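Long-range contacts in extracellular ligand-binding receptor (Verminephrobacter eiseniae, PDB 4M88), which probably binds an amino acid or a related small solute outside the cytoplasmic membrane and delivers it to an ABC transporter: residues L264-E269 with I325-F330; P257-K262 with Y284-L289. One frame throughout, in Å; residues are numbered along the deposited sequence.

Contact 1: residues L264-E269 with I325-F330; sequences LPVQRE and IDIGGF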
ATOM      1  N   LEU A 264      12.454 -11.018  11.193  1.00 18.01           N
ATOM      2  CA  LEU A 264      11.716 -12.158  10.637  1.00 19.17           C
ATOM      3  C   LEU A 264      12.428 -12.798   9.448  1.00 19.03           C
ATOM      4  O   LEU A 264      13.175 -12.130   8.738  1.00 18.96           O
ATOM      5  CB  LEU A 264      10.327 -11.716  10.176  1.00 21.33           C
ATOM      6  CG  LEU A 264       9.429 -11.034  11.199  1.00 25.30           C
ATOM      7  CD1 LEU A 264       8.104 -10.653  10.550  1.00 25.06           C
ATOM      8  CD2 LEU A 264       9.214 -11.949  12.378  1.00 27.95           C
ATOM      9  N   PRO A 265      12.191 -14.100   9.223  1.00 18.58           N
ATOM     10  CA  PRO A 265      12.730 -14.764   8.033  1.00 20.70           C
ATOM     11  C   PRO A 265      12.339 -14.040   6.745  1.00 18.13           C
ATOM     12  O   PRO A 265      13.165 -13.929   5.839  1.00 20.10           O
ATOM     13  CB  PRO A 265      12.071 -16.145   8.078  1.00 22.96           C
ATOM     14  CG  PRO A 265      11.870 -16.405   9.528  1.00 22.72           C
ATOM     15  CD  PRO A 265      11.558 -15.057  10.150  1.00 20.27           C
ATOM     16  N   VAL A 266      11.111 -13.529   6.663  1.00 15.60           N
ATOM     17  CA  VAL A 266      10.670 -12.891   5.421  1.00 13.63           C
ATOM     18  C   VAL A 266      11.442 -11.580   5.156  1.00 13.20           C
ATOM     19  O   VAL A 266      11.700 -11.217   4.002  1.00 14.29           O
ATOM     20  CB  VAL A 266       9.138 -12.687   5.393  1.00 18.23           C
ATOM     21  CG1 VAL A 266       8.693 -11.726   6.489  1.00 18.81           C
ATOM     22  CG2 VAL A 266       8.683 -12.216   4.014  1.00 18.92           C
ATOM     23  N   GLN A 267      11.822 -10.879   6.220  1.00 15.41           N
ATOM     24  CA  GLN A 267      12.638  -9.677   6.062  1.00 17.15           C
ATOM     25  C   GLN A 267      13.995 -10.022   5.461  1.00 14.31           C
ATOM     26  O   GLN A 267      14.488  -9.328   4.568  1.00 17.11           O
ATOM     27  CB  GLN A 267      12.798  -8.951   7.398  1.00 16.71           C
ATOM     28  CG  GLN A 267      11.532  -8.212   7.828  1.00 15.86           C
ATOM     29  CD  GLN A 267      11.543  -7.855   9.297  1.00 19.61           C
ATOM     30  OE1 GLN A 267      11.853  -8.693  10.143  1.00 27.21           O
ATOM     31  NE2 GLN A 267      11.211  -6.604   9.609  1.00 17.52           N
ATOM     32  N   ARG A 268      14.598 -11.105   5.942  1.00 16.60           N
ATOM     33  CA  ARG A 268      15.914 -11.499   5.459  1.00 17.17           C
ATOM     34  C   ARG A 268      15.858 -12.028   4.024  1.00 14.94           C
ATOM     35  O   ARG A 268      16.760 -11.759   3.223  1.00 15.24           O
ATOM     36  CB  ARG A 268      16.534 -12.540   6.388  1.00 20.73           C
ATOM     37  CG  ARG A 268      16.794 -12.028   7.783  1.00 24.38           C
ATOM     38  CD  ARG A 268      17.228 -13.163   8.708  1.00 29.96           C
ATOM     39  NE  ARG A 268      16.568 -13.025  10.001  1.00 40.74           N
ATOM     40  CZ  ARG A 268      15.812 -13.956  10.569  1.00 39.37           C
ATOM     41  NH1 ARG A 268      15.634 -15.130   9.980  1.00 38.02           N
ATOM     42  NH2 ARG A 268      15.249 -13.716  11.742  1.00 44.48           N
ATOM     43  N   GLU A 269      14.805 -12.774   3.706  1.00 15.25           N
ATOM     44  CA  GLU A 269      14.605 -13.289   2.349  1.00 14.91           C
ATOM     45  C   GLU A 269      14.343 -12.167   1.337  1.00 13.62           C
ATOM     46  O   GLU A 269      14.840 -12.204   0.209  1.00 14.19           O
ATOM     47  CB  GLU A 269      13.465 -14.318   2.338  1.00 16.57           C
ATOM     48  CG  GLU A 269      13.828 -15.586   3.116  1.00 25.30           C
ATOM     49  CD  GLU A 269      12.650 -16.503   3.390  1.00 32.43           C
ATOM     50  OE1 GLU A 269      11.492 -16.027   3.403  1.00 29.07           O
ATOM     51  OE2 GLU A 269      12.895 -17.710   3.609  1.00 36.63           O
ATOM     52  N   ILE A 325      -1.478 -19.224   5.401  1.00 20.73           N
ATOM     53  CA  ILE A 325      -0.102 -19.530   5.075  1.00 23.72           C
ATOM     54  C   ILE A 325       0.815 -18.595   5.848  1.00 24.11           C
ATOM     55  O   ILE A 325       0.442 -17.468   6.199  1.00 22.33           O
ATOM     56  CB  ILE A 325       0.169 -19.436   3.570  1.00 22.89           C
ATOM     57  CG1 ILE A 325      -0.097 -18.023   3.067  1.00 19.57           C
ATOM     58  CG2 ILE A 325      -0.674 -20.471   2.803  1.00 26.47           C
ATOM     59  CD1 ILE A 325       0.452 -17.779   1.680  1.00 21.70           C
ATOM     60  N   ASP A 326       2.009 -19.087   6.137  1.00 20.67           N
ATOM     61  CA  ASP A 326       3.007 -18.305   6.839  1.00 17.58           C
ATOM     62  C   ASP A 326       4.162 -18.040   5.871  1.00 19.79           C
ATOM     63  O   ASP A 326       4.940 -18.953   5.560  1.00 23.51           O
ATOM     64  CB  ASP A 326       3.488 -19.092   8.065  1.00 22.04           C
ATOM     65  CG  ASP A 326       4.510 -18.332   8.885  1.00 33.67           C
ATOM     66  OD1 ASP A 326       4.703 -17.131   8.614  1.00 33.98           O
ATOM     67  OD2 ASP A 326       5.108 -18.933   9.804  1.00 40.14           O
ATOM     68  N   ILE A 327       4.266 -16.803   5.389  1.00 19.49           N
ATOM     69  CA  ILE A 327       5.370 -16.414   4.517  1.00 20.36           C
ATOM     70  C   ILE A 327       6.489 -15.798   5.349  1.00 16.68           C
ATOM     71  O   ILE A 327       6.510 -14.588   5.562  1.00 17.40           O
ATOM     72  CB  ILE A 327       4.917 -15.400   3.443  1.00 21.30           C
ATOM     73  CG1 ILE A 327       3.704 -15.933   2.681  1.00 21.54           C
ATOM     74  CG2 ILE A 327       6.053 -15.100   2.464  1.00 25.59           C
ATOM     75  CD1 ILE A 327       3.121 -14.912   1.692  1.00 24.98           C
ATOM     76  N   GLY A 328       7.398 -16.639   5.837  1.00 20.92           N
ATOM     77  CA  GLY A 328       8.519 -16.187   6.650  1.00 21.49           C
ATOM     78  C   GLY A 328       8.150 -15.311   7.836  1.00 18.59           C
ATOM     79  O   GLY A 328       8.904 -14.420   8.221  1.00 18.06           O
ATOM     80  N   GLY A 329       6.987 -15.559   8.428  1.00 19.62           N
ATOM     81  CA  GLY A 329       6.565 -14.759   9.565  1.00 20.79           C
ATOM     82  C   GLY A 329       5.441 -13.801   9.257  1.00 21.42           C
ATOM     83  O   GLY A 329       4.823 -13.256  10.173  1.00 26.68           O
ATOM     84  N   PHE A 330       5.186 -13.571   7.971  1.00 19.14           N
ATOM     85  CA  PHE A 330       4.062 -12.742   7.554  1.00 13.61           C
ATOM     86  C   PHE A 330       2.930 -13.668   7.139  1.00 21.57           C
ATOM     87  O   PHE A 330       3.082 -14.476   6.212  1.00 18.90           O
ATOM     88  CB  PHE A 330       4.459 -11.819   6.398  1.00 13.56           C
ATOM     89  CG  PHE A 330       3.355 -10.898   5.947  1.00 15.50           C
ATOM     90  CD1 PHE A 330       3.000  -9.793   6.717  1.00 15.81           C
ATOM     91  CD2 PHE A 330       2.674 -11.135   4.758  1.00 17.89           C
ATOM     92  CE1 PHE A 330       1.979  -8.946   6.316  1.00 16.92           C
ATOM     93  CE2 PHE A 330       1.653 -10.287   4.344  1.00 19.53           C
ATOM     94  CZ  PHE A 330       1.306  -9.190   5.130  1.00 14.45           C
TER
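Val266 turns CG2 anti to its own N and sets CG1 between N and the carbonyl carbon (chi1 64°), which lays both methyls against the turn that Ile327 to Phe330 make. Its side chain meets that of Ile327 at a slant, CG2 to CG2 4.2 Å, while CG1 faces CB of Phe330. Between the two branches, CB of Val266 sits 3.2 Å from O of Ile327. The one bond across runs from N of Val266 to O of Gly328 (2.8 Å), in the carbonyl plane on a lone pair but bent at the hydrogen (146°); it gives an amide of the first helical turn an acceptor. CD of Pro265 and CB of Leu264 pack beside the same oxygen, at 3.3 Å and 3.6 Å respectively. Gly328 must be small here: any CB would collide with N of Val266, and its positive phi also favours glycine. OD1 of Asp326 accepts from N of Gly329 and steadies the turn, whereas OE1 of Glu269, near CA of Gly328, is salt-bridged to Arg296. The arrangement is that of a two-residue type I' beta-hairpin, strands 325-327 and 330-332, whose glycine turn docks on the N-terminus of helix 265-277.

Contact 2: residues P257-K262 with Y284-L289; sequences PDPNDK and YTEFQL. With GOL (glycerol), chain D.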
ATOM      1  N   PRO A 257       6.021  -5.877   7.851  1.00 15.98           N
ATOM      2  CA  PRO A 257       7.202  -5.709   8.712  1.00 15.31           C
ATOM      3  C   PRO A 257       8.158  -4.704   8.091  1.00 17.11           C
ATOM      4  O   PRO A 257       8.097  -4.448   6.887  1.00 14.52           O
ATOM      5  CB  PRO A 257       7.840  -7.106   8.716  1.00 21.98           C
ATOM      6  CG  PRO A 257       6.692  -8.046   8.436  1.00 26.36           C
ATOM      7  CD  PRO A 257       5.813  -7.288   7.463  1.00 21.31           C
ATOM      8  N   ASP A 258       9.021  -4.110   8.900  1.00 11.89           N
ATOM      9  CA  ASP A 258       9.896  -3.078   8.378  1.00 11.63           C
ATOM     10  C   ASP A 258      10.842  -3.674   7.340  1.00 11.62           C
ATOM     11  O   ASP A 258      11.444  -4.715   7.584  1.00 16.79           O
ATOM     12  CB  ASP A 258      10.695  -2.428   9.509  1.00 17.70           C
ATOM     13  CG  ASP A 258      11.436  -1.194   9.041  1.00 23.70           C
ATOM     14  OD1 ASP A 258      12.523  -1.368   8.451  1.00 21.76           O
ATOM     15  OD2 ASP A 258      10.914  -0.068   9.240  1.00 23.82           O
ATOM     16  N   PRO A 259      10.969  -3.006   6.174  1.00 15.41           N
ATOM     17  CA  PRO A 259      11.789  -3.514   5.065  1.00 16.16           C
ATOM     18  C   PRO A 259      13.285  -3.486   5.371  1.00 18.45           C
ATOM     19  O   PRO A 259      14.063  -4.138   4.675  1.00 17.06           O
ATOM     20  CB  PRO A 259      11.453  -2.566   3.908  1.00 15.71           C
ATOM     21  CG  PRO A 259      10.963  -1.302   4.567  1.00 16.69           C
ATOM     22  CD  PRO A 259      10.246  -1.771   5.814  1.00 15.34           C
ATOM     23  N   ASN A 260      13.678  -2.754   6.409  1.00 12.69           N
ATOM     24  CA  ASN A 260      15.088  -2.636   6.736  1.00 15.73           C
ATOM     25  C   ASN A 260      15.524  -3.330   8.025  1.00 24.49           C
ATOM     26  O   ASN A 260      16.701  -3.294   8.384  1.00 32.54           O
ATOM     27  CB  ASN A 260      15.497  -1.157   6.757  1.00 16.96           C
ATOM     28  CG  ASN A 260      15.420  -0.532   5.384  1.00 17.91           C
ATOM     29  OD1 ASN A 260      16.173  -0.913   4.487  1.00 17.97           O
ATOM     30  ND2 ASN A 260      14.500   0.420   5.203  1.00 15.47           N
ATOM     31  N   ASP A 261      14.584  -3.965   8.716  1.00 18.60           N
ATOM     32  CA  ASP A 261      14.923  -4.718   9.924  1.00 23.24           C
ATOM     33  C   ASP A 261      15.093  -6.196   9.580  1.00 24.68           C
ATOM     34  O   ASP A 261      14.677  -6.640   8.506  1.00 27.03           O
ATOM     35  CB  ASP A 261      13.873  -4.515  11.022  1.00 31.63           C
ATOM     36  CG  ASP A 261      13.945  -3.129  11.657  1.00 51.93           C
ATOM     37  OD1 ASP A 261      15.062  -2.564  11.741  1.00 59.18           O
ATOM     38  OD2 ASP A 261      12.886  -2.605  12.076  1.00 57.63           O
ATOM     39  N   LYS A 262      15.708  -6.953  10.480  1.00 24.61           N
ATOM     40  CA  LYS A 262      16.117  -8.318  10.167  1.00 28.75           C
ATOM     41  C   LYS A 262      15.532  -9.359  11.113  1.00 25.78           C
ATOM     42  O   LYS A 262      16.033 -10.478  11.206  1.00 27.16           O
ATOM     43  CB  LYS A 262      17.642  -8.413  10.159  1.00 34.80           C
ATOM     44  CG  LYS A 262      18.225  -8.508   8.767  1.00 45.00           C
ATOM     45  CD  LYS A 262      19.614  -7.897   8.682  1.00 50.71           C
ATOM     46  CE  LYS A 262      20.495  -8.696   7.729  1.00 53.46           C
ATOM     47  NZ  LYS A 262      19.765  -9.097   6.483  1.00 51.40           N
ATOM     48  N   TYR A 284      16.022   0.007   1.758  1.00 15.21           N
ATOM     49  CA  TYR A 284      14.792  -0.430   1.074  1.00 14.15           C
ATOM     50  C   TYR A 284      13.552   0.337   1.510  1.00 13.73           C
ATOM     51  O   TYR A 284      13.564   1.008   2.539  1.00 16.81           O
ATOM     52  CB  TYR A 284      14.573  -1.927   1.270  1.00 12.50           C
ATOM     53  CG  TYR A 284      15.789  -2.711   0.860  1.00 13.26           C
ATOM     54  CD1 TYR A 284      16.385  -2.494  -0.376  1.00 17.27           C
ATOM     55  CD2 TYR A 284      16.376  -3.618   1.724  1.00 16.69           C
ATOM     56  CE1 TYR A 284      17.525  -3.182  -0.752  1.00 16.13           C
ATOM     57  CE2 TYR A 284      17.508  -4.312   1.363  1.00 19.07           C
ATOM     58  CZ  TYR A 284      18.079  -4.089   0.125  1.00 18.54           C
ATOM     59  OH  TYR A 284      19.211  -4.782  -0.238  1.00 18.76           O
ATOM     60  N   THR A 285      12.485   0.242   0.715  1.00 13.89           N
ATOM     61  CA  THR A 285      11.224   0.908   1.043  1.00 15.94           C
ATOM     62  C   THR A 285      10.080  -0.088   1.230  1.00 15.77           C
ATOM     63  O   THR A 285      10.179  -1.264   0.844  1.00 13.92           O
ATOM     64  CB  THR A 285      10.788   1.892  -0.050  1.00 18.74           C
ATOM     65  OG1 THR A 285      10.330   1.162  -1.197  1.00 16.03           O
ATOM     66  CG2 THR A 285      11.933   2.789  -0.450  1.00 21.48           C
ATOM     67  N   GLU A 286       8.985   0.409   1.798  1.00 16.61           N
ATOM     68  CA  GLU A 286       7.782  -0.383   2.009  1.00 16.64           C
ATOM     69  C   GLU A 286       7.155  -0.818   0.682  1.00 13.56           C
ATOM     70  O   GLU A 286       6.567  -1.893   0.587  1.00 14.02           O
ATOM     71  CB  GLU A 286       6.774   0.432   2.826  1.00 16.89           C
ATOM     72  CG  GLU A 286       7.236   0.755   4.261  1.00 21.95           C
ATOM     73  CD  GLU A 286       8.157   1.968   4.352  1.00 31.77           C
ATOM     74  OE1 GLU A 286       8.590   2.494   3.299  1.00 23.24           O
ATOM     75  OE2 GLU A 286       8.439   2.400   5.493  1.00 34.25           O
ATOM     76  N   PHE A 287       7.277   0.006  -0.352  1.00 13.71           N
ATOM     77  CA  PHE A 287       6.731  -0.389  -1.652  1.00 12.54           C
ATOM     78  C   PHE A 287       7.507  -1.536  -2.295  1.00 12.54           C
ATOM     79  O   PHE A 287       6.918  -2.397  -2.942  1.00 10.69           O
ATOM     80  CB  PHE A 287       6.623   0.800  -2.598  1.00 16.94           C
ATOM     81  CG  PHE A 287       5.444   1.681  -2.300  1.00 21.12           C
ATOM     82  CD1 PHE A 287       4.192   1.116  -2.070  1.00 25.91           C
ATOM     83  CD2 PHE A 287       5.592   3.051  -2.193  1.00 24.29           C
ATOM     84  CE1 PHE A 287       3.093   1.918  -1.761  1.00 24.86           C
ATOM     85  CE2 PHE A 287       4.502   3.858  -1.892  1.00 20.69           C
ATOM     86  CZ  PHE A 287       3.250   3.288  -1.679  1.00 22.05           C
ATOM     87  N   GLN A 288       8.823  -1.551  -2.127  1.00 11.67           N
ATOM     88  CA  GLN A 288       9.605  -2.704  -2.582  1.00  9.69           C
ATOM     89  C   GLN A 288       9.141  -3.964  -1.863  1.00 11.73           C
ATOM     90  O   GLN A 288       8.955  -5.004  -2.480  1.00  9.79           O
ATOM     91  CB  GLN A 288      11.099  -2.469  -2.345  1.00 11.18           C
ATOM     92  CG  GLN A 288      11.656  -1.410  -3.292  1.00 11.67           C
ATOM     93  CD  GLN A 288      13.000  -0.885  -2.881  1.00 17.98           C
ATOM     94  OE1 GLN A 288      13.419  -1.063  -1.742  1.00 15.96           O
ATOM     95  NE2 GLN A 288      13.691  -0.219  -3.811  1.00 17.43           N
ATOM     96  N   LEU A 289       8.947  -3.874  -0.554  1.00 10.01           N
ATOM     97  CA  LEU A 289       8.537  -5.050   0.205  1.00 12.18           C
ATOM     98  C   LEU A 289       7.130  -5.477  -0.183  1.00 11.26           C
ATOM     99  O   LEU A 289       6.843  -6.666  -0.272  1.00 11.89           O
ATOM    100  CB  LEU A 289       8.651  -4.804   1.716  1.00 12.15           C
ATOM    101  CG  LEU A 289       8.175  -5.947   2.613  1.00 12.10           C
ATOM    102  CD1 LEU A 289       8.919  -7.232   2.291  1.00 13.60           C
ATOM    103  CD2 LEU A 289       8.399  -5.576   4.071  1.00 15.24           C
TER
HETATM  104  C1  GOL D 403      11.358   2.085   7.111  1.00 26.52           C
HETATM  105  O1  GOL D 403      12.526   1.304   7.223  1.00 27.23           O
HETATM  106  C2  GOL D 403      11.484   3.078   5.953  1.00 27.59           C
HETATM  107  O2  GOL D 403      10.392   3.973   6.045  1.00 23.71           O
HETATM  108  C3  GOL D 403      12.801   3.857   6.043  1.00 27.19           C
HETATM  109  O3  GOL D 403      12.892   4.788   4.977  1.00 20.86           O
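A hydrogen-bonded contact with apolar packing round a proline joins the loop after strand 250-254 to the start of helix 286-303, with a glycerol, probably from the crystallisation liquor, bridging the two segments. The side-chain amide of Asn260 pairs with the backbone of Tyr284 through both its ends. OD1 takes the N-H of Tyr284 on a lone pair in the amide plane (2.9 Å, 165°), and ND2 gives to O of Tyr284, tilted from that carbonyl's plane. Asn260 ND2 also donates to O1 of the glycerol at 3.0 Å. Next to the amide pair, the ring of Pro259 presses CB and CG on the carbonyl of Thr285, its CB 3.6 Å from that O, and CB also meets CB of Leu289. With CG anti to its N (chi1 177°), Leu289 brings CD2 to O of Pro257, a tight 3.0 Å. Thr285 is the N-cap of the helix and forms a capping box with Gln288, OG1 of Thr285 accepting from N of Gln288 and OE1 of Gln288 from N of Thr285. Within 257-262, OD1 of Asp258 accepts from N of Asn260 (2.7 Å), an Asx turn, while its OD2 is bonded to OH of Tyr357; an alanine in place of Asp258 would probably leave both without that partner and the amide of Asn260 freer to move. The glycerol's middle hydroxyl, O2, donates to OE2 of Glu286 (2.6 Å), which also accepts from NE2 of Gln254. Tyr284 turns its ring edge to O of Pro259, meets Phe270 edge-to-face and bonds Lys275 through OH.

Both contacts meet around helices 265-277 and 286-303, which follow each other in the chain, and their segments alternate along it, with centres about 12 Å apart. Each is partly buried, but contact 2 lies deeper, its centre about 12 Å from that of the chain, against about 18 Å for contact 1, and has the larger interface. The chemistry differs too: contact 1 leans on a backbone bond, glycine geometry and apolar packing, contact 2 on a side-chain amide, a proline and a glycerol bound by amide and carboxylate groups. Residues 257-262 and 264-269 also touch directly: NE2 of Gln267 probably bonds to O of Asp258 and NE of Arg268 to O of Lys262, tying the loop to the helix it leads into.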